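Local coordinates for versicolorin reductase (Brucella melitensis, PDB 4NIM), which probably catalyses NAD(P)(H)-dependent interconversion of a carbonyl and a hydroxyl group as a short-chain dehydrogenase/reductase, its own substrate unestablished, at residues I148-S153 with T175-V180; A30-F35 with A58-L63. One frame throughout, in Å; residues are numbered along the deposited sequence.

Contact 1. Residues I148-S153 with T175-V180; sequences IVNVSS and TLTRNV
Asn-150 and Thr-177 share a first-torsion setting, each with its polar branch (CG of Asn-150, OG1 of Thr-177) beside the backbone N and anti to the carbonyl carbon, chi1 near -65° in both, and from opposite directions the two side chains meet in one hydrogen bond. Asn-150 ND2 donates to Thr-177 OG1 at 2.9 Å. The N-H...O angle of 166° makes the bond nearly straight, and OG1 lies close to the amide plane. No other pair of residues across the two segments comes within 4.5 Å; the CA atoms of Asn-150 and Thr-177 stand 7.2 Å apart. Both residues are buried, and their polar ends have further partners: Asn-99 ND2 bonds to Asn-150 OD1, while Thr-177 OG1 is hydrogen-bonded to Leu-173 O one turn earlier in its helix. The amide is thus gripped at both its oxygen and its nitrogen, which should fix its rotation. Ile-132 of helix 114-142 and Leu-173 also pack on Asn-150. The polar link runs from an inner strand of the sheet to the covering helix within the beta-alpha-beta unit 147-153, 164-183, 190-196, a right-handed crossover of the Rossmann fold used by short-chain dehydrogenases.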
loop_
_atom_site.group_PDB
_atom_site.type_symbol
_atom_site.label_atom_id
_atom_site.label_comp_id
_atom_site.label_asym_id
_atom_site.label_seq_id
_atom_site.Cartn_x
_atom_site.Cartn_y
_atom_site.Cartn_z
ATOM N N ILE A 148 -3.089 -0.468 -9.342
ATOM C CA ILE A 148 -3.130 -0.303 -7.902
ATOM C C ILE A 148 -2.407 -1.489 -7.217
ATOM O O ILE A 148 -2.592 -2.662 -7.607
ATOM C CB ILE A 148 -4.584 -0.246 -7.437
ATOM C CG1 ILE A 148 -5.310 0.911 -8.168
ATOM C CG2 ILE A 148 -4.661 -0.088 -5.945
ATOM C CD1 ILE A 148 -6.762 1.047 -7.795
ATOM N N VAL A 149 -1.603 -1.179 -6.207
ATOM C CA VAL A 149 -0.880 -2.201 -5.405
ATOM C C VAL A 149 -1.224 -1.948 -3.943
ATOM O O VAL A 149 -0.962 -0.879 -3.392
ATOM C CB VAL A 149 0.631 -2.199 -5.601
ATOM C CG1 VAL A 149 1.296 -3.319 -4.790
ATOM C CG2 VAL A 149 1.005 -2.329 -7.075
ATOM N N ASN A 150 -1.923 -2.898 -3.341
ATOM C CA ASN A 150 -2.185 -2.868 -1.922
ATOM C C ASN A 150 -1.113 -3.625 -1.141
ATOM O O ASN A 150 -0.791 -4.778 -1.480
ATOM C CB ASN A 150 -3.554 -3.472 -1.652
ATOM C CG ASN A 150 -4.662 -2.629 -2.254
ATOM O OD1 ASN A 150 -4.529 -1.402 -2.297
ATOM N ND2 ASN A 150 -5.720 -3.265 -2.744
ATOM N N VAL A 151 -0.554 -3.007 -0.118
ATOM C CA VAL A 151 0.419 -3.709 0.716
ATOM C C VAL A 151 -0.356 -4.277 1.925
ATOM O O VAL A 151 -0.790 -3.537 2.816
ATOM C CB VAL A 151 1.538 -2.820 1.182
ATOM C CG1 VAL A 151 2.536 -3.609 2.067
ATOM C CG2 VAL A 151 2.301 -2.240 -0.038
ATOM N N SER A 152 -0.565 -5.578 1.905
ATOM C CA SER A 152 -1.275 -6.264 2.952
ATOM C C SER A 152 -0.243 -7.092 3.734
ATOM O O SER A 152 0.920 -6.713 3.796
ATOM C CB SER A 152 -2.376 -7.135 2.370
ATOM O OG SER A 152 -3.159 -7.718 3.390
ATOM N N SER A 153 -0.691 -8.141 4.432
ATOM C CA SER A 153 0.169 -8.827 5.381
ATOM C C SER A 153 0.090 -10.332 5.267
ATOM O O SER A 153 -0.947 -10.884 4.889
ATOM C CB SER A 153 -0.242 -8.367 6.795
ATOM O OG SER A 153 0.488 -9.034 7.805
ATOM N N THR A 175 -9.838 -9.164 0.691
ATOM C CA THR A 175 -11.133 -9.230 0.064
ATOM C C THR A 175 -11.462 -8.054 -0.859
ATOM O O THR A 175 -11.957 -8.213 -1.994
ATOM C CB THR A 175 -12.247 -9.420 1.095
ATOM O OG1 THR A 175 -12.011 -10.662 1.764
ATOM C CG2 THR A 175 -13.591 -9.436 0.403
ATOM N N LEU A 176 -11.178 -6.862 -0.373
ATOM C CA LEU A 176 -11.294 -5.652 -1.198
ATOM C C LEU A 176 -10.433 -5.646 -2.485
ATOM O O LEU A 176 -10.927 -5.304 -3.552
ATOM C CB LEU A 176 -10.992 -4.430 -0.346
ATOM C CG LEU A 176 -11.305 -3.095 -1.010
ATOM C CD1 LEU A 176 -12.786 -2.933 -1.257
ATOM C CD2 LEU A 176 -10.722 -1.931 -0.178
ATOM N N THR A 177 -9.214 -6.151 -2.389
ATOM C CA THR A 177 -8.347 -6.278 -3.552
ATOM C C THR A 177 -9.073 -7.118 -4.590
ATOM O O THR A 177 -9.150 -6.729 -5.755
ATOM C CB THR A 177 -6.992 -6.937 -3.189
ATOM O OG1 THR A 177 -6.242 -6.064 -2.301
ATOM C CG2 THR A 177 -6.180 -7.289 -4.469
ATOM N N ARG A 178 -9.651 -8.247 -4.177
ATOM C CA ARG A 178 -10.293 -9.119 -5.158
ATOM C C ARG A 178 -11.569 -8.502 -5.677
ATOM O O ARG A 178 -11.852 -8.551 -6.868
ATOM C CB ARG A 178 -10.566 -10.501 -4.597
ATOM C CG ARG A 178 -9.291 -11.290 -4.285
ATOM C CD ARG A 178 -9.741 -12.701 -4.116
ATOM N NE ARG A 178 -8.687 -13.659 -3.884
ATOM C CZ ARG A 178 -8.335 -14.145 -2.702
ATOM N NH1 ARG A 178 -8.927 -13.717 -1.564
ATOM N NH2 ARG A 178 -7.342 -15.043 -2.691
ATOM N N ASN A 179 -12.347 -7.900 -4.789
ATOM C CA ASN A 179 -13.633 -7.274 -5.199
ATOM C C ASN A 179 -13.398 -6.176 -6.209
ATOM O O ASN A 179 -14.053 -6.092 -7.262
ATOM C CB ASN A 179 -14.371 -6.731 -3.964
ATOM C CG ASN A 179 -15.730 -6.181 -4.310
ATOM O OD1 ASN A 179 -15.829 -5.088 -4.828
ATOM N ND2 ASN A 179 -16.804 -6.944 -3.957
ATOM N N VAL A 180 -12.476 -5.297 -5.896
ATOM C CA VAL A 180 -12.188 -4.162 -6.789
ATOM C C VAL A 180 -11.621 -4.683 -8.103
ATOM O O VAL A 180 -12.134 -4.329 -9.153
ATOM C CB VAL A 180 -11.320 -3.090 -6.119
ATOM C CG1 VAL A 180 -11.032 -1.970 -7.092
ATOM C CG2 VAL A 180 -12.019 -2.535 -4.872
#

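Contact 2. Residues A30-F35 with A58-L63; sequences ATARLF and AGLEEL
Leu-60 presses its two methyl groups against helix 26-37 at Ala-32, the tighter and buried part of this helix-helix contact. CD1 of Leu-60 lies 4.0 Å from Ala-32 CB, while CD2 of Leu-60 reaches the backbone, 3.7 Å from Ala-32 C. The same methyl meets the next peptide nitrogen, with Leu-60 CD2 3.7 Å from Arg-33 N. The chain gets there with CG anti to the carbonyl carbon (chi1 -68°); chi2 of 173° sets CD1 anti to CA, and CD2, the other branch, meets the backbone. Toward solvent the fit is sparser. Leu-63, exposed and one turn further on, directs CD1 to the backbone of Arg-33, 3.8 Å from Arg-33 O, and its approach to the Arg-33 side chain is longer, CD1 to CB 4.3 Å. The outer part of Arg-33 leads away from the other helix and folds back along its own, with Ala-30 N above one guanidinium face, offset toward its rim. The segment axes run nearly parallel, 22° apart, and approach to 9.7 Å, with 157 Å² buried in all. Leu-60 and Leu-63 also both touch Ala-36, the next residue of helix 26-37. On the sheet side Ala-32 and Leu-60 both rest on Ile-45 of strand 42-47, the strand between the two helices in sequence; Leu-60 also meets Leu-43, and Ala-32 touches Ile-20 of strand 17-20.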
loop_
_atom_site.group_PDB
_atom_site.type_symbol
_atom_site.label_atom_id
_atom_site.label_comp_id
_atom_site.label_asym_id
_atom_site.label_seq_id
_atom_site.Cartn_x
_atom_site.Cartn_y
_atom_site.Cartn_z
ATOM N N ALA A 30 10.991 3.957 0.331
ATOM C CA ALA A 30 11.789 3.069 -0.501
ATOM C C ALA A 30 11.138 2.867 -1.886
ATOM O O ALA A 30 11.826 2.887 -2.940
ATOM C CB ALA A 30 12.013 1.736 0.198
ATOM N N THR A 31 9.823 2.656 -1.866
ATOM C CA THR A 31 9.054 2.493 -3.091
ATOM C C THR A 31 9.142 3.775 -3.963
ATOM O O THR A 31 9.369 3.698 -5.190
ATOM C CB THR A 31 7.579 2.096 -2.766
ATOM O OG1 THR A 31 7.582 0.881 -1.984
ATOM C CG2 THR A 31 6.797 1.881 -4.020
ATOM N N ALA A 32 8.945 4.943 -3.342
ATOM C CA ALA A 32 8.955 6.202 -4.079
ATOM C C ALA A 32 10.357 6.420 -4.702
ATOM O O ALA A 32 10.453 6.722 -5.880
ATOM C CB ALA A 32 8.549 7.396 -3.188
ATOM N N ARG A 33 11.405 6.197 -3.915
ATOM C CA ARG A 33 12.777 6.273 -4.408
ATOM C C ARG A 33 13.025 5.357 -5.602
ATOM O O ARG A 33 13.608 5.779 -6.613
ATOM C CB ARG A 33 13.785 5.960 -3.290
ATOM C CG ARG A 33 13.931 7.089 -2.279
ATOM C CD ARG A 33 15.248 6.989 -1.491
ATOM N NE ARG A 33 15.179 5.796 -0.658
ATOM C CZ ARG A 33 14.627 5.744 0.562
ATOM N NH1 ARG A 33 14.145 6.855 1.130
ATOM N NH2 ARG A 33 14.576 4.585 1.220
ATOM N N LEU A 34 12.589 4.103 -5.511
ATOM C CA LEU A 34 12.767 3.180 -6.622
ATOM C C LEU A 34 12.000 3.676 -7.874
ATOM O O LEU A 34 12.497 3.595 -9.009
ATOM C CB LEU A 34 12.294 1.768 -6.232
ATOM C CG LEU A 34 12.440 0.753 -7.347
ATOM C CD1 LEU A 34 13.916 0.590 -7.738
ATOM C CD2 LEU A 34 11.813 -0.585 -6.968
ATOM N N PHE A 35 10.781 4.155 -7.660
ATOM C CA PHE A 35 9.947 4.638 -8.763
ATOM C C PHE A 35 10.660 5.786 -9.481
ATOM O O PHE A 35 10.684 5.820 -10.689
ATOM C CB PHE A 35 8.586 5.091 -8.293
ATOM C CG PHE A 35 7.585 3.969 -8.153
ATOM C CD1 PHE A 35 8.001 2.650 -7.963
ATOM C CD2 PHE A 35 6.235 4.230 -8.229
ATOM C CE1 PHE A 35 7.073 1.629 -7.872
ATOM C CE2 PHE A 35 5.299 3.195 -8.105
ATOM C CZ PHE A 35 5.720 1.903 -7.929
ATOM N N ALA A 58 12.454 16.560 -1.747
ATOM C CA ALA A 58 13.700 17.142 -2.334
ATOM C C ALA A 58 14.607 15.997 -2.810
ATOM O O ALA A 58 15.136 16.031 -3.919
ATOM C CB ALA A 58 14.419 18.031 -1.332
ATOM N N GLY A 59 14.698 14.940 -2.004
ATOM C CA GLY A 59 15.393 13.732 -2.421
ATOM C C GLY A 59 14.843 13.113 -3.696
ATOM O O GLY A 59 15.606 12.645 -4.526
ATOM N N LEU A 60 13.519 13.068 -3.854
ATOM C CA LEU A 60 12.936 12.504 -5.077
ATOM C C LEU A 60 13.250 13.381 -6.311
ATOM O O LEU A 60 13.530 12.873 -7.408
ATOM C CB LEU A 60 11.434 12.321 -4.928
ATOM C CG LEU A 60 11.024 11.252 -3.914
ATOM C CD1 LEU A 60 9.525 11.217 -3.660
ATOM C CD2 LEU A 60 11.531 9.873 -4.336
ATOM N N GLU A 61 13.193 14.687 -6.124
ATOM C CA GLU A 61 13.526 15.616 -7.199
ATOM C C GLU A 61 14.969 15.400 -7.665
ATOM O O GLU A 61 15.220 15.412 -8.856
ATOM C CB GLU A 61 13.266 17.072 -6.776
ATOM C CG GLU A 61 11.789 17.370 -6.469
ATOM C CD GLU A 61 11.028 18.026 -7.617
ATOM O OE1 GLU A 61 11.671 18.328 -8.654
ATOM O OE2 GLU A 61 9.795 18.240 -7.503
ATOM N N GLU A 62 15.907 15.163 -6.746
ATOM C CA GLU A 62 17.302 14.968 -7.153
ATOM C C GLU A 62 17.450 13.654 -7.946
ATOM O O GLU A 62 18.390 13.519 -8.710
ATOM C CB GLU A 62 18.273 15.008 -5.953
ATOM N N LEU A 63 16.526 12.692 -7.764
ATOM C CA LEU A 63 16.527 11.449 -8.553
ATOM C C LEU A 63 15.837 11.610 -9.898
ATOM O O LEU A 63 15.864 10.698 -10.725
ATOM C CB LEU A 63 15.833 10.311 -7.772
ATOM C CG LEU A 63 16.601 9.826 -6.540
ATOM C CD1 LEU A 63 15.744 8.858 -5.732
ATOM C CD2 LEU A 63 17.943 9.198 -6.928
#

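Contact 2 closes before contact 1 opens along the chain, and their centres lie 24 Å apart, with nearest atoms about 6 Å apart and no touch. Both pack around one parallel seven-stranded sheet of order 3-2-1-4-5-6-7: contact 1 includes an inner strand, contact 2 two helices lying on it. Contact 2 pairs helices 26-37 and 50-63, which flank strand 42-47 in sequence, in the first half of the Rossmann fold; contact 1 ties strand 147-153 to helix 164-183 in the second. Helix 234-245 packs on Thr-31 and Leu-34 as well as on Val-149 and Val-151, on the face away from helix 164-183, which Asn-150 faces. The two contacts thus use opposite faces of the shared sheet.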